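Local coordinates for protein DNA polymerase sliding clamp (Archaeoglobus fulgidus, PDB 1RWZ) that forms a homotrimeric ring around DNA that probably acts as a moving platform, tethering DNA polymerase and other proteins during replication, at residues P123-P128 / N218-L223; V47-P52 / A232-I237; G136-A141 / E200-A205; P128-M133 / L210-L215. All coordinates share one frame; numbering follows the deposited sequence.

Contact 1 of 4, residues P123-P128 / N218-L223; sequences PELELP and NYPVRL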
loop_
_atom_site.group_PDB
_atom_site.type_symbol
_atom_site.label_atom_id
_atom_site.label_comp_id
_atom_site.label_asym_id
_atom_site.label_seq_id
_atom_site.Cartn_x
_atom_site.Cartn_y
_atom_site.Cartn_z
ATOM N N PRO A 123 4.667 -15.870 -35.560
ATOM C CA PRO A 123 4.260 -15.243 -36.823
ATOM C C PRO A 123 5.377 -14.411 -37.451
ATOM O O PRO A 123 6.045 -13.644 -36.765
ATOM C CB PRO A 123 3.062 -14.392 -36.408
ATOM C CG PRO A 123 3.413 -13.992 -35.005
ATOM C CD PRO A 123 3.932 -15.290 -34.422
ATOM N N GLU A 124 5.587 -14.579 -38.755
ATOM C CA GLU A 124 6.620 -13.826 -39.461
ATOM C C GLU A 124 6.029 -12.503 -39.928
ATOM O O GLU A 124 5.863 -12.263 -41.126
ATOM C CB GLU A 124 7.141 -14.618 -40.665
ATOM C CG GLU A 124 7.917 -15.870 -40.295
ATOM C CD GLU A 124 8.511 -16.565 -41.505
ATOM O OE1 GLU A 124 7.736 -16.967 -42.402
ATOM O OE2 GLU A 124 9.753 -16.707 -41.562
ATOM N N LEU A 125 5.715 -11.651 -38.961
ATOM C CA LEU A 125 5.129 -10.348 -39.228
ATOM C C LEU A 125 6.076 -9.390 -39.941
ATOM O O LEU A 125 7.213 -9.187 -39.521
ATOM C CB LEU A 125 4.657 -9.726 -37.911
ATOM C CG LEU A 125 3.498 -10.467 -37.239
ATOM C CD1 LEU A 125 3.278 -9.934 -35.827
ATOM C CD2 LEU A 125 2.245 -10.307 -38.086
ATOM N N GLU A 126 5.589 -8.808 -41.030
ATOM C CA GLU A 126 6.359 -7.848 -41.812
ATOM C C GLU A 126 5.784 -6.476 -41.468
ATOM O O GLU A 126 4.726 -6.103 -41.974
ATOM C CB GLU A 126 6.181 -8.132 -43.305
ATOM C CG GLU A 126 7.013 -7.247 -44.218
ATOM C CD GLU A 126 8.482 -7.618 -44.205
ATOM O OE1 GLU A 126 9.279 -6.910 -44.858
ATOM O OE2 GLU A 126 8.839 -8.622 -43.549
ATOM N N LEU A 127 6.472 -5.732 -40.604
ATOM C CA LEU A 127 5.988 -4.418 -40.185
ATOM C C LEU A 127 6.914 -3.262 -40.548
ATOM O O LEU A 127 8.117 -3.301 -40.283
ATOM C CB LEU A 127 5.715 -4.435 -38.680
ATOM C CG LEU A 127 4.755 -5.556 -38.267
ATOM C CD1 LEU A 127 4.476 -5.485 -36.781
ATOM C CD2 LEU A 127 3.457 -5.432 -39.051
ATOM N N PRO A 128 6.347 -2.200 -41.143
ATOM C CA PRO A 128 7.057 -0.996 -41.584
ATOM C C PRO A 128 7.527 0.007 -40.533
ATOM O O PRO A 128 8.496 0.725 -40.764
ATOM C CB PRO A 128 6.070 -0.365 -42.559
ATOM C CG PRO A 128 4.758 -0.668 -41.915
ATOM C CD PRO A 128 4.921 -2.125 -41.515
ATOM N N ASN A 218 -3.517 -2.552 -39.527
ATOM C CA ASN A 218 -4.490 -3.632 -39.376
ATOM C C ASN A 218 -3.764 -4.966 -39.216
ATOM O O ASN A 218 -4.223 -6.009 -39.677
ATOM C CB ASN A 218 -5.454 -3.670 -40.566
ATOM C CG ASN A 218 -6.320 -2.431 -40.642
ATOM O OD1 ASN A 218 -6.925 -2.022 -39.646
ATOM N ND2 ASN A 218 -6.387 -1.824 -41.821
ATOM N N TYR A 219 -2.627 -4.902 -38.530
ATOM C CA TYR A 219 -1.760 -6.047 -38.266
ATOM C C TYR A 219 -1.515 -6.120 -36.765
ATOM O O TYR A 219 -1.619 -5.108 -36.067
ATOM C CB TYR A 219 -0.400 -5.826 -38.931
ATOM C CG TYR A 219 -0.123 -6.609 -40.186
ATOM C CD1 TYR A 219 0.752 -6.107 -41.148
ATOM C CD2 TYR A 219 -0.687 -7.864 -40.401
ATOM C CE1 TYR A 219 1.061 -6.834 -42.293
ATOM C CE2 TYR A 219 -0.387 -8.600 -41.543
ATOM C CZ TYR A 219 0.487 -8.078 -42.485
ATOM O OH TYR A 219 0.774 -8.788 -43.634
ATOM N N PRO A 220 -1.184 -7.313 -36.246
ATOM C CA PRO A 220 -0.927 -7.413 -34.804
ATOM C C PRO A 220 0.298 -6.551 -34.498
ATOM O O PRO A 220 1.172 -6.390 -35.346
ATOM C CB PRO A 220 -0.613 -8.892 -34.604
ATOM C CG PRO A 220 -1.394 -9.568 -35.716
ATOM C CD PRO A 220 -1.156 -8.639 -36.887
ATOM N N VAL A 221 0.357 -5.990 -33.297
ATOM C CA VAL A 221 1.510 -5.180 -32.926
ATOM C C VAL A 221 2.470 -6.053 -32.122
ATOM O O VAL A 221 2.039 -6.951 -31.393
ATOM C CB VAL A 221 1.082 -3.941 -32.082
ATOM C CG1 VAL A 221 0.366 -4.385 -30.805
ATOM C CG2 VAL A 221 2.300 -3.085 -31.747
ATOM N N ARG A 222 3.772 -5.826 -32.297
ATOM C CA ARG A 222 4.783 -6.559 -31.545
ATOM C C ARG A 222 5.358 -5.572 -30.531
ATOM O O ARG A 222 5.805 -4.489 -30.906
ATOM C CB ARG A 222 5.927 -7.045 -32.444
ATOM C CG ARG A 222 5.577 -8.126 -33.459
ATOM C CD ARG A 222 6.823 -8.473 -34.285
ATOM N NE ARG A 222 7.919 -8.942 -33.438
ATOM C CZ ARG A 222 9.211 -8.859 -33.750
ATOM N NH1 ARG A 222 9.594 -8.319 -34.902
ATOM N NH2 ARG A 222 10.128 -9.307 -32.898
ATOM N N LEU A 223 5.329 -5.950 -29.259
ATOM C CA LEU A 223 5.851 -5.117 -28.181
ATOM C C LEU A 223 6.998 -5.887 -27.546
ATOM O O LEU A 223 6.783 -6.795 -26.749
ATOM C CB LEU A 223 4.751 -4.848 -27.150
ATOM C CG LEU A 223 3.522 -4.136 -27.731
ATOM C CD1 LEU A 223 2.403 -4.111 -26.700
ATOM C CD2 LEU A 223 3.892 -2.723 -28.158
HETATM O O HOH W 1 8.154 -7.527 -37.122
#

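Contact 2 of 4, residues V47-P52 / A232-I237; sequences VIVDIP and AKVEYI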
loop_
_atom_site.group_PDB
_atom_site.type_symbol
_atom_site.label_atom_id
_atom_site.label_comp_id
_atom_site.label_asym_id
_atom_site.label_seq_id
_atom_site.Cartn_x
_atom_site.Cartn_y
_atom_site.Cartn_z
ATOM N N VAL A 47 2.800 -14.446 -25.999
ATOM C CA VAL A 47 3.975 -13.979 -25.268
ATOM C C VAL A 47 5.151 -14.866 -25.662
ATOM O O VAL A 47 5.012 -16.083 -25.801
ATOM C CB VAL A 47 3.759 -14.025 -23.728
ATOM C CG1 VAL A 47 3.523 -15.454 -23.259
ATOM C CG2 VAL A 47 4.974 -13.406 -23.016
ATOM N N ILE A 48 6.304 -14.246 -25.878
ATOM C CA ILE A 48 7.501 -14.971 -26.261
ATOM C C ILE A 48 8.590 -14.495 -25.313
ATOM O O ILE A 48 8.921 -13.311 -25.301
ATOM C CB ILE A 48 7.927 -14.636 -27.698
ATOM C CG1 ILE A 48 6.757 -14.862 -28.665
ATOM C CG2 ILE A 48 9.126 -15.493 -28.087
ATOM C CD1 ILE A 48 6.975 -14.256 -30.047
ATOM N N VAL A 49 9.127 -15.418 -24.521
ATOM C CA VAL A 49 10.166 -15.101 -23.549
ATOM C C VAL A 49 11.502 -15.728 -23.920
ATOM O O VAL A 49 11.582 -16.911 -24.248
ATOM C CB VAL A 49 9.788 -15.606 -22.132
ATOM C CG1 VAL A 49 10.949 -15.376 -21.167
ATOM C CG2 VAL A 49 8.543 -14.894 -21.631
ATOM N N ASP A 50 12.553 -14.920 -23.861
ATOM C CA ASP A 50 13.895 -15.389 -24.147
ATOM C C ASP A 50 14.859 -14.853 -23.099
ATOM O O ASP A 50 14.939 -13.643 -22.890
ATOM C CB ASP A 50 14.365 -14.924 -25.532
ATOM C CG ASP A 50 13.751 -15.729 -26.664
ATOM O OD1 ASP A 50 12.878 -15.191 -27.377
ATOM O OD2 ASP A 50 14.142 -16.904 -26.835
ATOM N N ILE A 51 15.560 -15.759 -22.425
ATOM C CA ILE A 51 16.568 -15.370 -21.443
ATOM C C ILE A 51 17.877 -15.992 -21.919
ATOM O O ILE A 51 18.109 -17.189 -21.739
ATOM C CB ILE A 51 16.282 -15.908 -20.025
ATOM C CG1 ILE A 51 14.874 -15.528 -19.573
ATOM C CG2 ILE A 51 17.306 -15.310 -19.045
ATOM C CD1 ILE A 51 14.541 -16.019 -18.162
ATOM N N PRO A 52 18.748 -15.190 -22.552
ATOM C CA PRO A 52 20.035 -15.696 -23.048
ATOM C C PRO A 52 20.835 -16.309 -21.901
ATOM O O PRO A 52 20.745 -15.853 -20.761
ATOM C CB PRO A 52 20.708 -14.441 -23.604
ATOM C CG PRO A 52 19.549 -13.575 -24.001
ATOM C CD PRO A 52 18.596 -13.754 -22.847
ATOM N N ALA A 232 16.228 -10.065 -19.685
ATOM C CA ALA A 232 15.185 -10.829 -20.350
ATOM C C ALA A 232 14.498 -10.088 -21.473
ATOM O O ALA A 232 14.324 -8.875 -21.418
ATOM C CB ALA A 232 14.139 -11.269 -19.326
ATOM N N LYS A 233 14.126 -10.834 -22.505
ATOM C CA LYS A 233 13.393 -10.263 -23.616
ATOM C C LYS A 233 12.004 -10.873 -23.492
ATOM O O LYS A 233 11.852 -12.094 -23.473
ATOM C CB LYS A 233 14.020 -10.646 -24.959
ATOM C CG LYS A 233 13.226 -10.127 -26.148
ATOM C CD LYS A 233 14.000 -10.220 -27.454
ATOM C CE LYS A 233 15.118 -9.189 -27.503
ATOM N NZ LYS A 233 15.797 -9.150 -28.835
ATOM N N VAL A 234 11.002 -10.017 -23.356
ATOM C CA VAL A 234 9.625 -10.466 -23.239
ATOM C C VAL A 234 8.838 -9.740 -24.311
ATOM O O VAL A 234 8.623 -8.530 -24.232
ATOM C CB VAL A 234 9.041 -10.139 -21.848
ATOM C CG1 VAL A 234 7.566 -10.518 -21.793
ATOM C CG2 VAL A 234 9.822 -10.895 -20.777
ATOM N N GLU A 235 8.437 -10.486 -25.330
ATOM C CA GLU A 235 7.673 -9.915 -26.422
ATOM C C GLU A 235 6.219 -10.338 -26.332
ATOM O O GLU A 235 5.916 -11.522 -26.156
ATOM C CB GLU A 235 8.237 -10.367 -27.773
ATOM C CG GLU A 235 7.353 -9.955 -28.956
ATOM C CD GLU A 235 7.928 -10.341 -30.310
ATOM O OE1 GLU A 235 7.202 -10.208 -31.318
ATOM O OE2 GLU A 235 9.097 -10.769 -30.376
ATOM N N TYR A 236 5.332 -9.356 -26.425
ATOM C CA TYR A 236 3.899 -9.604 -26.422
ATOM C C TYR A 236 3.416 -9.212 -27.811
ATOM O O TYR A 236 3.855 -8.203 -28.371
ATOM C CB TYR A 236 3.178 -8.741 -25.382
ATOM C CG TYR A 236 3.261 -9.241 -23.953
ATOM C CD1 TYR A 236 3.897 -8.485 -22.963
ATOM C CD2 TYR A 236 2.656 -10.441 -23.580
ATOM C CE1 TYR A 236 3.922 -8.915 -21.635
ATOM C CE2 TYR A 236 2.675 -10.880 -22.259
ATOM C CZ TYR A 236 3.303 -10.113 -21.292
ATOM O OH TYR A 236 3.287 -10.531 -19.979
ATOM N N ILE A 237 2.529 -10.021 -28.376
ATOM C CA ILE A 237 1.966 -9.734 -29.690
ATOM C C ILE A 237 0.467 -9.665 -29.453
ATOM O O ILE A 237 -0.109 -10.555 -28.824
ATOM C CB ILE A 237 2.297 -10.846 -30.706
ATOM C CG1 ILE A 237 3.818 -10.963 -30.853
ATOM C CG2 ILE A 237 1.658 -10.520 -32.060
ATOM C CD1 ILE A 237 4.281 -12.094 -31.744
#

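Contact 3 of 4, residues G136-A141 / E200-A205; sequences GEFKKA and EFCKVA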
loop_
_atom_site.group_PDB
_atom_site.type_symbol
_atom_site.label_atom_id
_atom_site.label_comp_id
_atom_site.label_asym_id
_atom_site.label_seq_id
_atom_site.Cartn_x
_atom_site.Cartn_y
_atom_site.Cartn_z
ATOM N N GLY A 136 8.432 2.621 -19.351
ATOM C CA GLY A 136 7.682 3.325 -18.324
ATOM C C GLY A 136 6.832 4.433 -18.910
ATOM O O GLY A 136 5.707 4.676 -18.459
ATOM N N GLU A 137 7.370 5.112 -19.917
ATOM C CA GLU A 137 6.661 6.193 -20.584
ATOM C C GLU A 137 5.463 5.610 -21.333
ATOM O O GLU A 137 4.373 6.187 -21.330
ATOM C CB GLU A 137 7.594 6.905 -21.563
ATOM C CG GLU A 137 6.986 8.106 -22.262
ATOM C CD GLU A 137 6.653 9.251 -21.313
ATOM O OE1 GLU A 137 6.949 9.150 -20.102
ATOM O OE2 GLU A 137 6.095 10.260 -21.785
ATOM N N PHE A 138 5.678 4.462 -21.971
ATOM C CA PHE A 138 4.618 3.781 -22.715
ATOM C C PHE A 138 3.521 3.378 -21.731
ATOM O O PHE A 138 2.332 3.586 -21.982
ATOM C CB PHE A 138 5.187 2.533 -23.400
ATOM C CG PHE A 138 4.160 1.713 -24.140
ATOM C CD1 PHE A 138 3.670 2.126 -25.373
ATOM C CD2 PHE A 138 3.707 0.510 -23.608
ATOM C CE1 PHE A 138 2.740 1.343 -26.072
ATOM C CE2 PHE A 138 2.779 -0.278 -24.297
ATOM C CZ PHE A 138 2.297 0.141 -25.530
ATOM N N LYS A 139 3.939 2.814 -20.602
ATOM C CA LYS A 139 3.019 2.372 -19.561
ATOM C C LYS A 139 2.128 3.525 -19.103
ATOM O O LYS A 139 0.929 3.344 -18.892
ATOM C CB LYS A 139 3.820 1.805 -18.383
ATOM C CG LYS A 139 3.000 1.208 -17.249
ATOM C CD LYS A 139 3.908 0.433 -16.302
ATOM C CE LYS A 139 3.135 -0.207 -15.158
ATOM N NZ LYS A 139 3.994 -1.147 -14.378
ATOM N N LYS A 140 2.714 4.710 -18.951
ATOM C CA LYS A 140 1.960 5.884 -18.528
ATOM C C LYS A 140 0.961 6.301 -19.603
ATOM O O LYS A 140 -0.155 6.729 -19.295
ATOM C CB LYS A 140 2.910 7.049 -18.231
ATOM C CG LYS A 140 3.746 6.869 -16.976
ATOM C CD LYS A 140 4.803 7.966 -16.882
ATOM C CE LYS A 140 5.652 7.829 -15.629
ATOM N NZ LYS A 140 4.849 8.054 -14.394
ATOM N N ALA A 141 1.362 6.181 -20.865
ATOM C CA ALA A 141 0.486 6.544 -21.970
ATOM C C ALA A 141 -0.744 5.639 -21.966
ATOM O O ALA A 141 -1.874 6.108 -22.116
ATOM C CB ALA A 141 1.227 6.415 -23.299
ATOM N N GLU A 200 -2.305 -4.858 -19.230
ATOM C CA GLU A 200 -1.809 -6.076 -18.595
ATOM C C GLU A 200 -0.343 -6.320 -18.963
ATOM O O GLU A 200 0.470 -6.681 -18.108
ATOM C CB GLU A 200 -2.663 -7.277 -19.020
ATOM C CG GLU A 200 -2.399 -8.567 -18.251
ATOM C CD GLU A 200 -2.674 -8.441 -16.761
ATOM O OE1 GLU A 200 -3.624 -7.724 -16.381
ATOM O OE2 GLU A 200 -1.947 -9.070 -15.964
ATOM N N PHE A 201 -0.009 -6.117 -20.236
ATOM C CA PHE A 201 1.364 -6.301 -20.713
ATOM C C PHE A 201 2.347 -5.450 -19.903
ATOM O O PHE A 201 3.399 -5.927 -19.486
ATOM C CB PHE A 201 1.497 -5.863 -22.175
ATOM C CG PHE A 201 0.700 -6.684 -23.154
ATOM C CD1 PHE A 201 0.451 -6.185 -24.433
ATOM C CD2 PHE A 201 0.227 -7.948 -22.824
ATOM C CE1 PHE A 201 -0.259 -6.934 -25.373
ATOM C CE2 PHE A 201 -0.488 -8.708 -23.761
ATOM C CZ PHE A 201 -0.727 -8.198 -25.035
ATOM N N CYS A 202 1.992 -4.185 -19.703
ATOM C CA CYS A 202 2.850 -3.242 -18.995
ATOM C C CYS A 202 3.078 -3.507 -17.513
ATOM O O CYS A 202 3.938 -2.874 -16.900
ATOM C CB CYS A 202 2.312 -1.820 -19.174
ATOM S SG CYS A 202 2.385 -1.228 -20.874
ATOM N N LYS A 203 2.333 -4.440 -16.933
ATOM C CA LYS A 203 2.499 -4.729 -15.513
ATOM C C LYS A 203 3.868 -5.291 -15.133
ATOM O O LYS A 203 4.268 -5.214 -13.971
ATOM C CB LYS A 203 1.393 -5.670 -15.033
ATOM C CG LYS A 203 0.053 -4.967 -14.909
ATOM C CD LYS A 203 -1.040 -5.904 -14.440
ATOM C CE LYS A 203 -2.353 -5.150 -14.309
ATOM N NZ LYS A 203 -3.478 -6.045 -13.919
ATOM N N VAL A 204 4.591 -5.845 -16.100
ATOM C CA VAL A 204 5.917 -6.395 -15.817
ATOM C C VAL A 204 7.033 -5.435 -16.219
ATOM O O VAL A 204 8.216 -5.755 -16.078
ATOM C CB VAL A 204 6.151 -7.743 -16.547
ATOM C CG1 VAL A 204 5.165 -8.790 -16.037
ATOM C CG2 VAL A 204 6.015 -7.562 -18.054
ATOM N N ALA A 205 6.657 -4.257 -16.707
ATOM C CA ALA A 205 7.637 -3.265 -17.144
ATOM C C ALA A 205 7.591 -1.976 -16.336
ATOM O O ALA A 205 6.617 -1.691 -15.645
ATOM C CB ALA A 205 7.431 -2.952 -18.625
HETATM O O HOH W 2 3.239 -3.415 -12.360
#

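Contact 4 of 4, residues P128-M133 / L210-L215; sequences PAKIVM and LLTIHL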
loop_
_atom_site.group_PDB
_atom_site.type_symbol
_atom_site.label_atom_id
_atom_site.label_comp_id
_atom_site.label_asym_id
_atom_site.label_seq_id
_atom_site.Cartn_x
_atom_site.Cartn_y
_atom_site.Cartn_z
ATOM N N PRO A 128 6.347 -2.200 -41.143
ATOM C CA PRO A 128 7.057 -0.996 -41.584
ATOM C C PRO A 128 7.527 0.007 -40.533
ATOM O O PRO A 128 8.496 0.725 -40.764
ATOM C CB PRO A 128 6.070 -0.365 -42.559
ATOM C CG PRO A 128 4.758 -0.668 -41.915
ATOM C CD PRO A 128 4.921 -2.125 -41.515
ATOM N N ALA A 129 6.848 0.069 -39.394
ATOM C CA ALA A 129 7.218 1.029 -38.356
ATOM C C ALA A 129 7.932 0.402 -37.167
ATOM O O ALA A 129 7.505 -0.627 -36.645
ATOM C CB ALA A 129 5.977 1.772 -37.877
ATOM N N LYS A 130 9.020 1.036 -36.742
ATOM C CA LYS A 130 9.791 0.559 -35.599
ATOM C C LYS A 130 9.996 1.749 -34.673
ATOM O O LYS A 130 10.567 2.764 -35.075
ATOM C CB LYS A 130 11.148 0.015 -36.046
ATOM C CG LYS A 130 11.969 -0.548 -34.896
ATOM C CD LYS A 130 13.334 -1.022 -35.366
ATOM C CE LYS A 130 14.178 -1.483 -34.188
ATOM N NZ LYS A 130 15.541 -1.897 -34.631
ATOM N N ILE A 131 9.527 1.611 -33.438
ATOM C CA ILE A 131 9.613 2.677 -32.451
ATOM C C ILE A 131 10.275 2.159 -31.181
ATOM O O ILE A 131 9.833 1.160 -30.620
ATOM C CB ILE A 131 8.193 3.195 -32.083
ATOM C CG1 ILE A 131 7.425 3.591 -33.348
ATOM C CG2 ILE A 131 8.294 4.385 -31.147
ATOM C CD1 ILE A 131 6.381 2.571 -33.777
ATOM N N VAL A 132 11.331 2.833 -30.733
ATOM C CA VAL A 132 12.024 2.428 -29.512
ATOM C C VAL A 132 11.876 3.548 -28.486
ATOM O O VAL A 132 12.190 4.709 -28.767
ATOM C CB VAL A 132 13.523 2.145 -29.772
ATOM C CG1 VAL A 132 14.198 1.669 -28.481
ATOM C CG2 VAL A 132 13.666 1.081 -30.851
ATOM N N MET A 133 11.381 3.195 -27.303
ATOM C CA MET A 133 11.151 4.172 -26.244
ATOM C C MET A 133 11.286 3.532 -24.873
ATOM O O MET A 133 11.572 2.342 -24.751
ATOM C CB MET A 133 9.741 4.761 -26.381
ATOM C CG MET A 133 8.628 3.720 -26.253
ATOM S SD MET A 133 6.970 4.387 -26.567
ATOM C CE MET A 133 6.829 5.513 -25.207
ATOM N N LEU A 210 13.561 -1.079 -21.740
ATOM C CA LEU A 210 13.440 -0.668 -23.133
ATOM C C LEU A 210 12.245 -1.341 -23.795
ATOM O O LEU A 210 11.932 -2.496 -23.505
ATOM C CB LEU A 210 14.707 -1.033 -23.913
ATOM C CG LEU A 210 14.884 -0.360 -25.277
ATOM C CD1 LEU A 210 15.191 1.127 -25.070
ATOM C CD2 LEU A 210 16.019 -1.029 -26.050
ATOM N N LEU A 211 11.569 -0.603 -24.665
ATOM C CA LEU A 211 10.434 -1.149 -25.401
ATOM C C LEU A 211 10.620 -0.833 -26.870
ATOM O O LEU A 211 10.864 0.314 -27.237
ATOM C CB LEU A 211 9.111 -0.539 -24.926
ATOM C CG LEU A 211 7.910 -0.828 -25.841
ATOM C CD1 LEU A 211 7.634 -2.336 -25.912
ATOM C CD2 LEU A 211 6.702 -0.086 -25.324
ATOM N N THR A 212 10.529 -1.862 -27.706
ATOM C CA THR A 212 10.640 -1.686 -29.144
ATOM C C THR A 212 9.289 -2.107 -29.693
ATOM O O THR A 212 8.848 -3.239 -29.474
ATOM C CB THR A 212 11.725 -2.587 -29.754
ATOM O OG1 THR A 212 13.002 -2.223 -29.214
ATOM C CG2 THR A 212 11.753 -2.437 -31.285
ATOM N N ILE A 213 8.635 -1.190 -30.389
ATOM C CA ILE A 213 7.327 -1.468 -30.968
ATOM C C ILE A 213 7.470 -1.675 -32.468
ATOM O O ILE A 213 8.086 -0.857 -33.146
ATOM C CB ILE A 213 6.363 -0.284 -30.756
ATOM C CG1 ILE A 213 6.255 0.046 -29.266
ATOM C CG2 ILE A 213 4.989 -0.615 -31.356
ATOM C CD1 ILE A 213 5.478 1.325 -28.980
ATOM N N HIS A 214 6.914 -2.774 -32.974
ATOM C CA HIS A 214 6.921 -3.060 -34.411
ATOM C C HIS A 214 5.448 -2.905 -34.782
ATOM O O HIS A 214 4.595 -3.641 -34.283
ATOM C CB HIS A 214 7.413 -4.484 -34.670
ATOM C CG HIS A 214 8.833 -4.711 -34.251
ATOM N ND1 HIS A 214 9.909 -4.313 -35.016
ATOM C CD2 HIS A 214 9.352 -5.262 -33.130
ATOM C CE1 HIS A 214 11.030 -4.610 -34.383
ATOM N NE2 HIS A 214 10.720 -5.186 -33.235
ATOM N N LEU A 215 5.154 -1.944 -35.651
ATOM C CA LEU A 215 3.778 -1.635 -36.010
ATOM C C LEU A 215 3.455 -1.613 -37.499
ATOM O O LEU A 215 4.240 -1.126 -38.312
ATOM C CB LEU A 215 3.420 -0.272 -35.407
ATOM C CG LEU A 215 2.024 0.336 -35.555
ATOM C CD1 LEU A 215 1.025 -0.449 -34.714
ATOM C CD2 LEU A 215 2.058 1.788 -35.089
HETATM O O HOH W 3 9.396 -2.918 -37.473
#

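Contact 1 of 4, residues P123-P128 / N218-L223
Leu125 and Leu127 of the interdomain connecting loop lie against Tyr219 and Pro220 just before strand 221-227 and Arg222 within it, illustrating how a PCNA linker can be laid on a sheet without any direct hydrogen bond between the two segments. Arg222 has both an apolar and a polar part in it. Its CB leaves the strand toward the loop, and a chi1 of -68° puts CG beside the backbone N, where it meets Leu125 CD1 at 3.8 Å. The next carbon, CD, stays 4.1 Å from Leu125 CD1, the two side chains sliding past each other in opposite directions. A bend at chi3 (59°) then turns the polar end away from this apolar stem. NE forms a salt bridge with Glu235, while NH1 gives a hydrogen bond of 2.8 Å to water 1, which sits in the guanidinium plane at its edge. That water in turn donates to Leu125 O over 3.1 Å, so the same leucine is met through its methyl and, by way of solvent, through its carbonyl. The other branch of Leu125, CD2, reaches Pro220 CD at 4.0 Å. Pro220 and Leu125 both pack on Ile237 of the neighbouring strand. Leu127 divides its branches in a similar way: CD1 approaches Pro220 O at 3.7 Å, and CD2 comes obliquely to the Tyr219 ring, 3.5 Å from CD1 of that tyrosine.

Contact 2 of 4, residues V47-P52 / A232-I237
Val47 and Tyr236 lie side by side and point the same way from neighbouring antiparallel strands, at the place where the nine-stranded sheet of the PCNA subunit passes from its N-terminal to its C-terminal domain. The two strands show how two domains can share one sheet. Val47 CG2, placed anti to the backbone N, comes obliquely to the tyrosine ring, 3.5 Å from CE2 of Tyr236. On the same face Val49 and Val234 continue the row, and Val49 reaches helix 8-19. Tyr236 extends past Val47 to bond through its hydroxyl to Ala17 O, and its ring stacks with that of Phe201. The reverse face has a mixed character. Ile48 and Glu235 again run alongside each other, with Ile48 CD1 4.0 Å from Glu235 CD; the extended, buried glutamate ends in a carboxylate that is the partner of Arg222. Ile237 crosses Ile48, their CD1 atoms 3.8 Å apart. Asp50 and Lys233 are paired through their backbones, yet their charged ends part: the aspartate bonds to His35, and Lys233 NZ lies 6.9 Å from Asp50 OD1. Four backbone bonds lock the register. Ile48 N gives to Glu235 O at 2.8 Å, in the carbonyl plane, and the same oxygen is also met by Val47 CA in a CA-H...O contact of 3.3 Å.

Contact 3 of 4, residues G136-A141 / E200-A205
The Phe138 ring is met obliquely by Cys202 SG, which lies 3.5 Å from CD2 of the phenylalanine and 72° off the ring normal, a sulfur-aromatic contact between two buried side chains. A second flat group, the peptide carbonyl of Cys202, is approached from opposite faces of its plane: Lys139 NZ comes from one to Cys202 O at 3.1 Å, tilted 35° from the plane, and Ala205 N from the other. A third, the Glu200 carboxylate, receives Lys203 NZ on the syn side of OE1, tilted out of the carboxylate plane, in a salt bridge within its own segment. Lys139 is the instructive residue, since its ammonium group gathers carbonyls of residues 202-205. Running extended from a CG anti to the backbone N, the chain passes Cys202 CB, which its CG meets at 3.7 Å, and brings NZ to Ala205 O at 3.0 Å, nearly in line with that carbonyl bond. Water 2 takes a further bond from Lys139 NZ, at 3.1 Å, and gives one to Lys203 O. Helices 135-146 and 195-201 lie on the inner side of the PCNA ring, where helices of this family line the central channel through which DNA passes. Phe138 packs down on Leu211 and Ile213 of strand 210-215, Phe201 and Ala205 rest on strand 221-227, and Val204 reaches helix 8-19.

Contact 4 of 4, residues P128-M133 / L210-L215
Ala129 to Met133 and Leu211 to Leu215 pair in antiparallel register through six backbone hydrogen bonds, the strand axes 4.5 Å apart and 165° between their directions, in the C-terminal half of the long PCNA sheet. At the central pair Ile131 N gives to Ile213 O at 2.9 Å. Alternation then sorts the side chains into two faces. Ala129, Ile131, Met133, Leu211, Ile213 and Leu215 form a buried apolar face that meets helix 135-146 and strand 189-194. Here Ile131 and Ile213 cross, their CB atoms 4.1 Å apart. Met133 takes the narrow place between backbone N and carbonyl carbon (chi1 61°), and its chain carries SD across to within 4.2 Å of Ile213 CD1. The other face mixes polar and apolar groups. Val132 stands beside Thr212, both pointing the same way, and its CG1 also touches Leu210 CD1 at 3.6 Å. Lys130, fully extended, crosses Thr212 at a slant, and CG2 of the threonine lies 3.9 Å from CE of the lysine; the lysine NZ goes on to a weak, long ion pair with Glu183. Near Ala129, the His214 ring is bridged to strand 129-134 by solvent: water 3, in the ring plane at its edge, lies 2.9 Å from His214 ND1 and donates to Ala129 O.

Read from the N terminus, the four contacts nest without crossing. Residues 47-52 open the widest loop, which contact 2 closes only at 232-237, carrying one sheet across from the N-terminal to the C-terminal domain. Inside it the connecting loop 123-128 returns to 218-223 in contact 1. The chain continues directly into 128-133, Pro128 being shared, and contact 4 closes at 210-215. Innermost is contact 3, between the helix that follows strand 129-134 and the helical segment preceding strand 210-215. Strands 210-215, 221-227 and 232-238 are successive neighbours in one sheet, linking contacts 4, 1 and 2, while contact 3 covers that sheet through Phe138 and Phe201.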